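Local coordinates for protein DUF199/WhiA (Thermotoga maritima, PDB 3HYI) that is predicted to take part in cell division and chromosome segregation, joining a degenerate LAGLIDADG homing endonuclease domain to a DNA-binding helix-turn-helix domain, at residues 17-22 / 62-67; 230-235 / 282-287; 37-42 / 119-124. All coordinates share one frame; numbering follows the deposited sequence.

Interaction 1: residues 17-22 / 62-67; sequences LVNVPF and LLNLMK
Asn-64 of helix 56-68, in the first half of the degenerate LAGLIDADG domain, reaches across to the loop 17-22 and hydrogen-bonds the carbonyl of Val-18. The loop starts as a type I beta turn from Leu-17 to Val-20 and runs on to Phe-22, so the helix meets it at two places, a polar one at the turn and an apolar one at the ring.

At the polar end, ND2 of Asn-64 lies 3.2 Å from Val-18 O. The bond is bent, 146° at the hydrogen: the oxygen lies almost in the amide plane of Asn-64, but ND2 stands well above the carbonyl plane of Val-18, 38° out of it. Val-18 O also accepts from Arg-61 NH1, so two donors from the same helix grip it. With CG1 anti to its backbone N (chi1 173°), Val-18 brings that methyl to the amide nitrogen, 3.8 Å from Asn-64 ND2.

At the apolar end, the Phe-22 ring stands nearly perpendicular to the Asn-64 amide and offers its rim to the helix. Its far corner CZ meets Asn-64 CB at 3.8 Å. Val-28 and Tyr-68 also pack against this ring. Leu-65 crosses it obliquely, and its CD1 methyl comes in near the ring plane, 3.3 Å from Phe-22 CE1.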
loop_
_atom_site.group_PDB
_atom_site.type_symbol
_atom_site.label_atom_id
_atom_site.label_comp_id
_atom_site.label_asym_id
_atom_site.label_seq_id
_atom_site.Cartn_x
_atom_site.Cartn_y
_atom_site.Cartn_z
ATOM N N LEU A 17 -8.701 -18.070 -8.460
ATOM C CA LEU A 17 -9.423 -17.896 -9.718
ATOM C C LEU A 17 -9.432 -19.128 -10.627
ATOM O O LEU A 17 -10.159 -19.151 -11.617
ATOM C CB LEU A 17 -8.839 -16.705 -10.476
ATOM C CG LEU A 17 -8.841 -15.375 -9.715
ATOM C CD1 LEU A 17 -8.181 -14.284 -10.546
ATOM C CD2 LEU A 17 -10.261 -14.975 -9.327
ATOM N N VAL A 18 -8.645 -20.146 -10.293
ATOM C CA VAL A 18 -8.481 -21.318 -11.163
ATOM C C VAL A 18 -9.793 -22.085 -11.397
ATOM O O VAL A 18 -10.001 -22.630 -12.483
ATOM C CB VAL A 18 -7.393 -22.283 -10.611
ATOM C CG1 VAL A 18 -7.343 -23.579 -11.414
ATOM C CG2 VAL A 18 -6.033 -21.605 -10.625
ATOM N N ASN A 19 -10.667 -22.114 -10.389
ATOM C CA ASN A 19 -11.933 -22.854 -10.463
ATOM C C ASN A 19 -13.193 -21.984 -10.353
ATOM O O ASN A 19 -14.275 -22.495 -10.065
ATOM C CB ASN A 19 -11.961 -23.944 -9.388
ATOM C CG ASN A 19 -10.929 -25.023 -9.633
ATOM O OD1 ASN A 19 -10.950 -25.691 -10.668
ATOM N ND2 ASN A 19 -10.018 -25.202 -8.681
ATOM N N VAL A 20 -13.055 -20.681 -10.591
ATOM C CA VAL A 20 -14.209 -19.782 -10.689
ATOM C C VAL A 20 -15.158 -20.304 -11.783
ATOM O O VAL A 20 -14.696 -20.826 -12.791
ATOM C CB VAL A 20 -13.758 -18.328 -11.002
ATOM C CG1 VAL A 20 -14.921 -17.476 -11.510
ATOM C CG2 VAL A 20 -13.130 -17.695 -9.767
ATOM N N PRO A 21 -16.486 -20.194 -11.578
ATOM C CA PRO A 21 -17.445 -20.700 -12.572
ATOM C C PRO A 21 -17.236 -20.238 -14.025
ATOM O O PRO A 21 -16.672 -19.173 -14.272
ATOM C CB PRO A 21 -18.789 -20.183 -12.050
ATOM C CG PRO A 21 -18.599 -20.061 -10.592
ATOM C CD PRO A 21 -17.177 -19.632 -10.400
ATOM N N PHE A 22 -17.693 -21.062 -14.963
ATOM C CA PHE A 22 -17.721 -20.714 -16.384
ATOM C C PHE A 22 -19.152 -20.295 -16.718
ATOM O O PHE A 22 -20.025 -21.139 -16.930
ATOM C CB PHE A 22 -17.273 -21.904 -17.239
ATOM C CG PHE A 22 -15.999 -22.541 -16.760
ATOM C CD1 PHE A 22 -14.766 -21.980 -17.061
ATOM C CD2 PHE A 22 -16.035 -23.694 -15.992
ATOM C CE1 PHE A 22 -13.591 -22.571 -16.608
ATOM C CE2 PHE A 22 -14.866 -24.287 -15.537
ATOM C CZ PHE A 22 -13.644 -23.722 -15.846
ATOM N N LEU A 62 -6.195 -21.680 -18.026
ATOM C CA LEU A 62 -6.203 -21.794 -19.483
ATOM C C LEU A 62 -6.590 -23.202 -19.917
ATOM O O LEU A 62 -7.355 -23.370 -20.867
ATOM C CB LEU A 62 -4.831 -21.430 -20.062
ATOM C CG LEU A 62 -4.694 -21.432 -21.586
ATOM C CD1 LEU A 62 -5.642 -20.422 -22.222
ATOM C CD2 LEU A 62 -3.251 -21.165 -22.006
ATOM N N LEU A 63 -6.062 -24.206 -19.222
ATOM C CA LEU A 63 -6.396 -25.596 -19.522
ATOM C C LEU A 63 -7.866 -25.887 -19.240
ATOM O O LEU A 63 -8.515 -26.607 -20.002
ATOM C CB LEU A 63 -5.505 -26.567 -18.737
ATOM C CG LEU A 63 -4.021 -26.625 -19.116
ATOM C CD1 LEU A 63 -3.319 -27.720 -18.309
ATOM C CD2 LEU A 63 -3.816 -26.846 -20.606
ATOM N N ASN A 64 -8.391 -25.325 -18.153
ATOM C CA ASN A 64 -9.805 -25.502 -17.816
ATOM C C ASN A 64 -10.750 -24.836 -18.824
ATOM O O ASN A 64 -11.833 -25.357 -19.099
ATOM C CB ASN A 64 -10.096 -24.986 -16.406
ATOM C CG ASN A 64 -9.425 -25.821 -15.318
ATOM O OD1 ASN A 64 -8.961 -26.935 -15.560
ATOM N ND2 ASN A 64 -9.385 -25.278 -14.103
ATOM N N LEU A 65 -10.343 -23.691 -19.366
ATOM C CA LEU A 65 -11.121 -23.004 -20.406
ATOM C C LEU A 65 -11.168 -23.821 -21.692
ATOM O O LEU A 65 -12.229 -23.979 -22.298
ATOM C CB LEU A 65 -10.531 -21.617 -20.698
ATOM C CG LEU A 65 -11.076 -20.405 -19.929
ATOM C CD1 LEU A 65 -11.747 -20.798 -18.638
ATOM C CD2 LEU A 65 -9.949 -19.416 -19.662
ATOM N N MET A 66 -10.011 -24.332 -22.103
ATOM C CA MET A 66 -9.913 -25.178 -23.297
ATOM C C MET A 66 -10.693 -26.485 -23.150
ATOM O O MET A 66 -11.220 -27.014 -24.130
ATOM C CB MET A 66 -8.446 -25.478 -23.617
ATOM C CG MET A 66 -7.653 -24.266 -24.083
ATOM S SD MET A 66 -8.330 -23.487 -25.565
ATOM C CE MET A 66 -7.676 -24.562 -26.841
ATOM N N LYS A 67 -10.754 -26.995 -21.923
ATOM C CA LYS A 67 -11.535 -28.187 -21.600
ATOM C C LYS A 67 -13.035 -27.899 -21.689
ATOM O O LYS A 67 -13.796 -28.715 -22.207
ATOM C CB LYS A 67 -11.170 -28.673 -20.198
ATOM C CG LYS A 67 -12.011 -29.815 -19.648
ATOM C CD LYS A 67 -11.598 -30.112 -18.212
ATOM C CE LYS A 67 -12.642 -30.925 -17.468
ATOM N NZ LYS A 67 -12.562 -32.369 -17.807
#

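Interaction 2: residues 230-235 / 282-287; sequences RAIELI and KRIIKI
Ala-231 sits where two helices of the C-terminal helix-turn-helix domain come closest, its CB against the side chain and backbone of Ile-285. The axes of the two segments approach to 8.6 Å and cross at 51°, and the alpha carbons of Ala-231 and Ile-285 are only 5.2 Å apart. The small methyl permits this: Ala-231 CB lies 3.8 Å from Ile-285 CG1 and equally near its CA, although the Ile-285 side chain itself starts away from helix 207-238.

Most of the other apolar contacts are between isoleucine branches, though Ala-231 CB also brushes Ile-284 CG2. Ile-284 holds CG2 anti to its backbone N, and this methyl is the one that faces the other helix, with Ile-235 CD1 at 3.6 Å and Ile-232 CG1 at 4.1 Å. Ile-235 lies across both Ile-284 and Ile-287 at about a right angle, its CD1 passing 4.0 Å from Ile-287 CG2.

One polar atom borders this apolar surface, Ile-284 O, 3.5 Å from Ile-235 CD1.

Helix 274-288 belongs to the predicted DNA-binding motif, and this packing holds it against the C-terminal part of the long helix 207-238. Helix 246-257 adjoins both, touching Ile-232 through Leu-256 and pairing Asp-247 with Arg-283.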
loop_
_atom_site.group_PDB
_atom_site.type_symbol
_atom_site.label_atom_id
_atom_site.label_comp_id
_atom_site.label_asym_id
_atom_site.label_seq_id
_atom_site.Cartn_x
_atom_site.Cartn_y
_atom_site.Cartn_z
ATOM N N ARG A 230 10.062 28.693 40.938
ATOM C CA ARG A 230 9.865 28.651 42.392
ATOM C C ARG A 230 11.114 28.164 43.140
ATOM O O ARG A 230 11.500 28.746 44.156
ATOM C CB ARG A 230 8.671 27.760 42.748
ATOM C CG ARG A 230 8.207 27.896 44.190
ATOM N N ALA A 231 11.739 27.104 42.632
ATOM C CA ALA A 231 12.966 26.560 43.231
ATOM C C ALA A 231 14.110 27.576 43.214
ATOM O O ALA A 231 14.842 27.717 44.190
ATOM C CB ALA A 231 13.388 25.283 42.507
ATOM N N ILE A 232 14.254 28.280 42.095
ATOM C CA ILE A 232 15.280 29.311 41.950
ATOM C C ILE A 232 15.031 30.487 42.897
ATOM O O ILE A 232 15.976 31.038 43.466
ATOM C CB ILE A 232 15.348 29.823 40.495
ATOM C CG1 ILE A 232 15.848 28.708 39.571
ATOM C CG2 ILE A 232 16.268 31.024 40.382
ATOM C CD1 ILE A 232 15.617 28.988 38.118
ATOM N N GLU A 233 13.762 30.856 43.067
ATOM C CA GLU A 233 13.378 31.972 43.938
ATOM C C GLU A 233 13.700 31.670 45.401
ATOM O O GLU A 233 14.186 32.537 46.122
ATOM C CB GLU A 233 11.879 32.287 43.816
ATOM C CG GLU A 233 11.368 32.603 42.406
ATOM C CD GLU A 233 11.610 34.029 41.966
ATOM O OE1 GLU A 233 12.608 34.638 42.416
ATOM O OE2 GLU A 233 10.802 34.539 41.154
ATOM N N LEU A 234 13.406 30.446 45.833
ATOM C CA LEU A 234 13.692 30.012 47.206
ATOM C C LEU A 234 15.186 30.056 47.511
ATOM O O LEU A 234 15.594 30.539 48.568
ATOM C CB LEU A 234 13.163 28.593 47.443
ATOM C CG LEU A 234 11.647 28.443 47.565
ATOM C CD1 LEU A 234 11.247 26.983 47.460
ATOM C CD2 LEU A 234 11.145 29.040 48.874
ATOM N N ILE A 235 15.990 29.550 46.578
ATOM C CA ILE A 235 17.448 29.534 46.716
ATOM C C ILE A 235 18.004 30.953 46.757
ATOM O O ILE A 235 18.888 31.259 47.560
ATOM C CB ILE A 235 18.119 28.767 45.549
ATOM C CG1 ILE A 235 17.799 27.273 45.630
ATOM C CG2 ILE A 235 19.634 28.966 45.563
ATOM C CD1 ILE A 235 18.162 26.510 44.371
ATOM N N LYS A 282 16.896 19.950 37.580
ATOM C CA LYS A 282 16.475 18.936 38.558
ATOM C C LYS A 282 17.310 19.011 39.841
ATOM O O LYS A 282 16.779 18.879 40.944
ATOM C CB LYS A 282 16.569 17.532 37.961
ATOM C CG LYS A 282 15.607 17.281 36.812
ATOM N N ARG A 283 18.616 19.224 39.687
ATOM C CA ARG A 283 19.507 19.427 40.830
ATOM C C ARG A 283 19.138 20.674 41.627
ATOM O O ARG A 283 19.146 20.658 42.859
ATOM C CB ARG A 283 20.961 19.548 40.373
ATOM C CG ARG A 283 21.583 18.238 39.922
ATOM C CD ARG A 283 23.098 18.278 40.072
ATOM N NE ARG A 283 23.758 18.911 38.931
ATOM C CZ ARG A 283 24.897 19.602 38.986
ATOM N NH1 ARG A 283 25.533 19.807 40.138
ATOM N NH2 ARG A 283 25.403 20.114 37.873
ATOM N N ILE A 284 18.833 21.753 40.911
ATOM C CA ILE A 284 18.439 23.013 41.533
ATOM C C ILE A 284 17.158 22.834 42.352
ATOM O O ILE A 284 17.058 23.324 43.474
ATOM C CB ILE A 284 18.260 24.128 40.473
ATOM C CG1 ILE A 284 19.625 24.574 39.944
ATOM C CG2 ILE A 284 17.513 25.320 41.056
ATOM C CD1 ILE A 284 19.549 25.454 38.711
ATOM N N ILE A 285 16.192 22.118 41.788
ATOM C CA ILE A 285 14.947 21.799 42.494
ATOM C C ILE A 285 15.210 20.937 43.738
ATOM O O ILE A 285 14.616 21.168 44.792
ATOM C CB ILE A 285 13.940 21.098 41.556
ATOM C CG1 ILE A 285 13.406 22.092 40.520
ATOM C CG2 ILE A 285 12.777 20.501 42.344
ATOM C CD1 ILE A 285 12.610 21.442 39.405
ATOM N N LYS A 286 16.101 19.955 43.604
ATOM C CA LYS A 286 16.530 19.118 44.733
ATOM C C LYS A 286 17.131 19.967 45.860
ATOM O O LYS A 286 16.837 19.743 47.035
ATOM C CB LYS A 286 17.525 18.045 44.251
ATOM C CG LYS A 286 18.410 17.396 45.327
ATOM C CD LYS A 286 17.621 16.572 46.336
ATOM C CE LYS A 286 18.540 16.027 47.422
ATOM N NZ LYS A 286 17.837 15.136 48.389
ATOM N N ILE A 287 17.962 20.941 45.495
ATOM C CA ILE A 287 18.557 21.864 46.469
ATOM C C ILE A 287 17.504 22.750 47.146
ATOM O O ILE A 287 17.593 23.017 48.342
ATOM C CB ILE A 287 19.648 22.750 45.814
ATOM C CG1 ILE A 287 20.896 21.912 45.514
ATOM C CG2 ILE A 287 20.016 23.921 46.716
ATOM C CD1 ILE A 287 21.932 22.631 44.677
#

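Interaction 3: residues 37-42 / 119-124; sequences KARGDL and FLSGGS
Arg-39 lays its guanidinium over the carbonyl of Ser-121 where the C-terminal ends of helices 25-39 and 108-122 meet. Each helix runs straight into the first strand of a four-stranded antiparallel sheet, an arrangement consistent with the two LAGLIDADG helices that pack together at the centre of the homing endonuclease fold.

The polar approach is face-on. Ser-121 O stands 3.3 Å above the guanidinium plane, over its centre; NH1 of Arg-39 is 3.4 Å from this oxygen, but at too poor an angle for a hydrogen bond. NH1 instead bonds Ser-52 O and His-54 ND1, which fix how the flat group is turned. Chi1 (-70°) sets CG close to Ser-121 O, and the bend at chi2 (-62°) folds the guanidinium back over the same carbonyl.

Close packing supplies the rest. Gly-122 CA meets the same guanidinium face, 4.0 Å from Arg-39 NE, and having no side chain Gly-122 lets Ala-38 draw near: their alpha carbons are 5.6 Å apart. Ser-121 CB sits 3.9 Å from Arg-39 CG. The hydroxyl of Ser-121, placed between its own backbone N and carbonyl carbon (chi1 60°), bonds back to Gly-117 O, and Ser-121 OG is pressed to within 3.1 Å of Ala-38 CB.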
loop_
_atom_site.group_PDB
_atom_site.type_symbol
_atom_site.label_atom_id
_atom_site.label_comp_id
_atom_site.label_asym_id
_atom_site.label_seq_id
_atom_site.Cartn_x
_atom_site.Cartn_y
_atom_site.Cartn_z
ATOM N N LYS A 37 -5.072 -11.867 -25.862
ATOM C CA LYS A 37 -4.637 -10.475 -26.013
ATOM C C LYS A 37 -3.395 -10.160 -25.174
ATOM O O LYS A 37 -2.492 -9.458 -25.635
ATOM C CB LYS A 37 -5.765 -9.507 -25.640
ATOM C CG LYS A 37 -6.939 -9.464 -26.621
ATOM C CD LYS A 37 -6.501 -9.111 -28.033
ATOM C CE LYS A 37 -7.673 -8.623 -28.872
ATOM N NZ LYS A 37 -7.347 -8.596 -30.329
ATOM N N ALA A 38 -3.352 -10.683 -23.952
ATOM C CA ALA A 38 -2.248 -10.407 -23.031
ATOM C C ALA A 38 -0.984 -11.213 -23.346
ATOM O O ALA A 38 0.112 -10.652 -23.404
ATOM C CB ALA A 38 -2.684 -10.660 -21.590
ATOM N N ARG A 39 -1.136 -12.521 -23.543
ATOM C CA ARG A 39 0.023 -13.418 -23.649
ATOM C C ARG A 39 -0.011 -14.403 -24.823
ATOM O O ARG A 39 0.815 -15.315 -24.890
ATOM C CB ARG A 39 0.191 -14.183 -22.329
ATOM C CG ARG A 39 0.662 -13.316 -21.159
ATOM C CD ARG A 39 2.040 -12.705 -21.425
ATOM N NE ARG A 39 2.578 -11.992 -20.268
ATOM C CZ ARG A 39 3.131 -12.573 -19.203
ATOM N NH1 ARG A 39 3.219 -13.895 -19.117
ATOM N NH2 ARG A 39 3.594 -11.823 -18.208
ATOM N N GLY A 40 -0.936 -14.204 -25.757
ATOM C CA GLY A 40 -1.070 -15.093 -26.902
ATOM C C GLY A 40 -0.340 -14.565 -28.119
ATOM O O GLY A 40 -0.565 -13.429 -28.538
ATOM N N ASP A 41 0.552 -15.381 -28.675
ATOM C CA ASP A 41 1.121 -15.112 -29.988
ATOM C C ASP A 41 0.271 -15.884 -30.992
ATOM O O ASP A 41 0.408 -17.098 -31.134
ATOM C CB ASP A 41 2.593 -15.537 -30.059
ATOM C CG ASP A 41 3.278 -15.073 -31.335
ATOM O OD1 ASP A 41 2.738 -14.180 -32.026
ATOM O OD2 ASP A 41 4.362 -15.605 -31.649
ATOM N N LEU A 42 -0.630 -15.171 -31.660
ATOM C CA LEU A 42 -1.595 -15.791 -32.561
ATOM C C LEU A 42 -1.012 -15.951 -33.961
ATOM O O LEU A 42 -0.322 -15.062 -34.459
ATOM C CB LEU A 42 -2.880 -14.959 -32.618
ATOM C CG LEU A 42 -4.084 -15.643 -33.270
ATOM N N PHE A 119 -5.761 -10.415 -16.296
ATOM C CA PHE A 119 -5.070 -10.394 -15.015
ATOM C C PHE A 119 -4.293 -11.677 -14.741
ATOM O O PHE A 119 -3.138 -11.628 -14.313
ATOM C CB PHE A 119 -6.074 -10.159 -13.886
ATOM C CG PHE A 119 -5.457 -10.167 -12.520
ATOM C CD1 PHE A 119 -5.545 -11.291 -11.710
ATOM C CD2 PHE A 119 -4.771 -9.056 -12.051
ATOM C CE1 PHE A 119 -4.976 -11.302 -10.454
ATOM C CE2 PHE A 119 -4.193 -9.061 -10.788
ATOM C CZ PHE A 119 -4.297 -10.184 -9.988
ATOM N N LEU A 120 -4.937 -12.819 -14.965
ATOM C CA LEU A 120 -4.290 -14.113 -14.755
ATOM C C LEU A 120 -3.037 -14.250 -15.610
ATOM O O LEU A 120 -1.974 -14.622 -15.109
ATOM C CB LEU A 120 -5.256 -15.268 -15.056
ATOM C CG LEU A 120 -6.218 -15.668 -13.932
ATOM C CD1 LEU A 120 -7.292 -16.579 -14.474
ATOM C CD2 LEU A 120 -5.480 -16.340 -12.770
ATOM N N SER A 121 -3.163 -13.932 -16.895
ATOM C CA SER A 121 -2.091 -14.166 -17.860
ATOM C C SER A 121 -0.955 -13.143 -17.755
ATOM O O SER A 121 0.213 -13.520 -17.646
ATOM C CB SER A 121 -2.653 -14.187 -19.291
ATOM O OG SER A 121 -3.276 -12.959 -19.633
ATOM N N GLY A 122 -1.298 -11.856 -17.789
ATOM C CA GLY A 122 -0.291 -10.793 -17.826
ATOM C C GLY A 122 -0.331 -9.787 -16.689
ATOM O O GLY A 122 0.443 -8.827 -16.687
ATOM N N GLY A 123 -1.218 -9.998 -15.721
ATOM C CA GLY A 123 -1.375 -9.065 -14.608
ATOM C C GLY A 123 -0.642 -9.503 -13.356
ATOM O O GLY A 123 -0.151 -10.622 -13.269
ATOM N N SER A 124 -0.556 -8.602 -12.384
ATOM C CA SER A 124 -0.017 -8.939 -11.069
ATOM C C SER A 124 -0.491 -7.948 -10.022
ATOM O O SER A 124 -1.023 -6.885 -10.344
ATOM C CB SER A 124 1.516 -8.995 -11.084
ATOM O OG SER A 124 2.079 -7.750 -11.458
#

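Overall arrangement
From the N terminus, the chain leaves helix 9-16 into loop 17-22 and then enters helix 25-39. Interaction 1 closes when helix 56-68 comes back to that loop, 40 residues on. Interaction 3 has opened by then, at residues 37-42, and closes at 119-124, so the two cross along the chain. They also touch in space: Leu-17 CD1 is 4.1 Å from Leu-120 CD2. Together they tie loop 17-22 to helix 56-68, and the first LAGLIDADG-like half to the second. Interaction 2 follows in series, joining the long helix 207-238 to helix 274-288 within the C-terminal domain, its centre 76 Å from that of interaction 3.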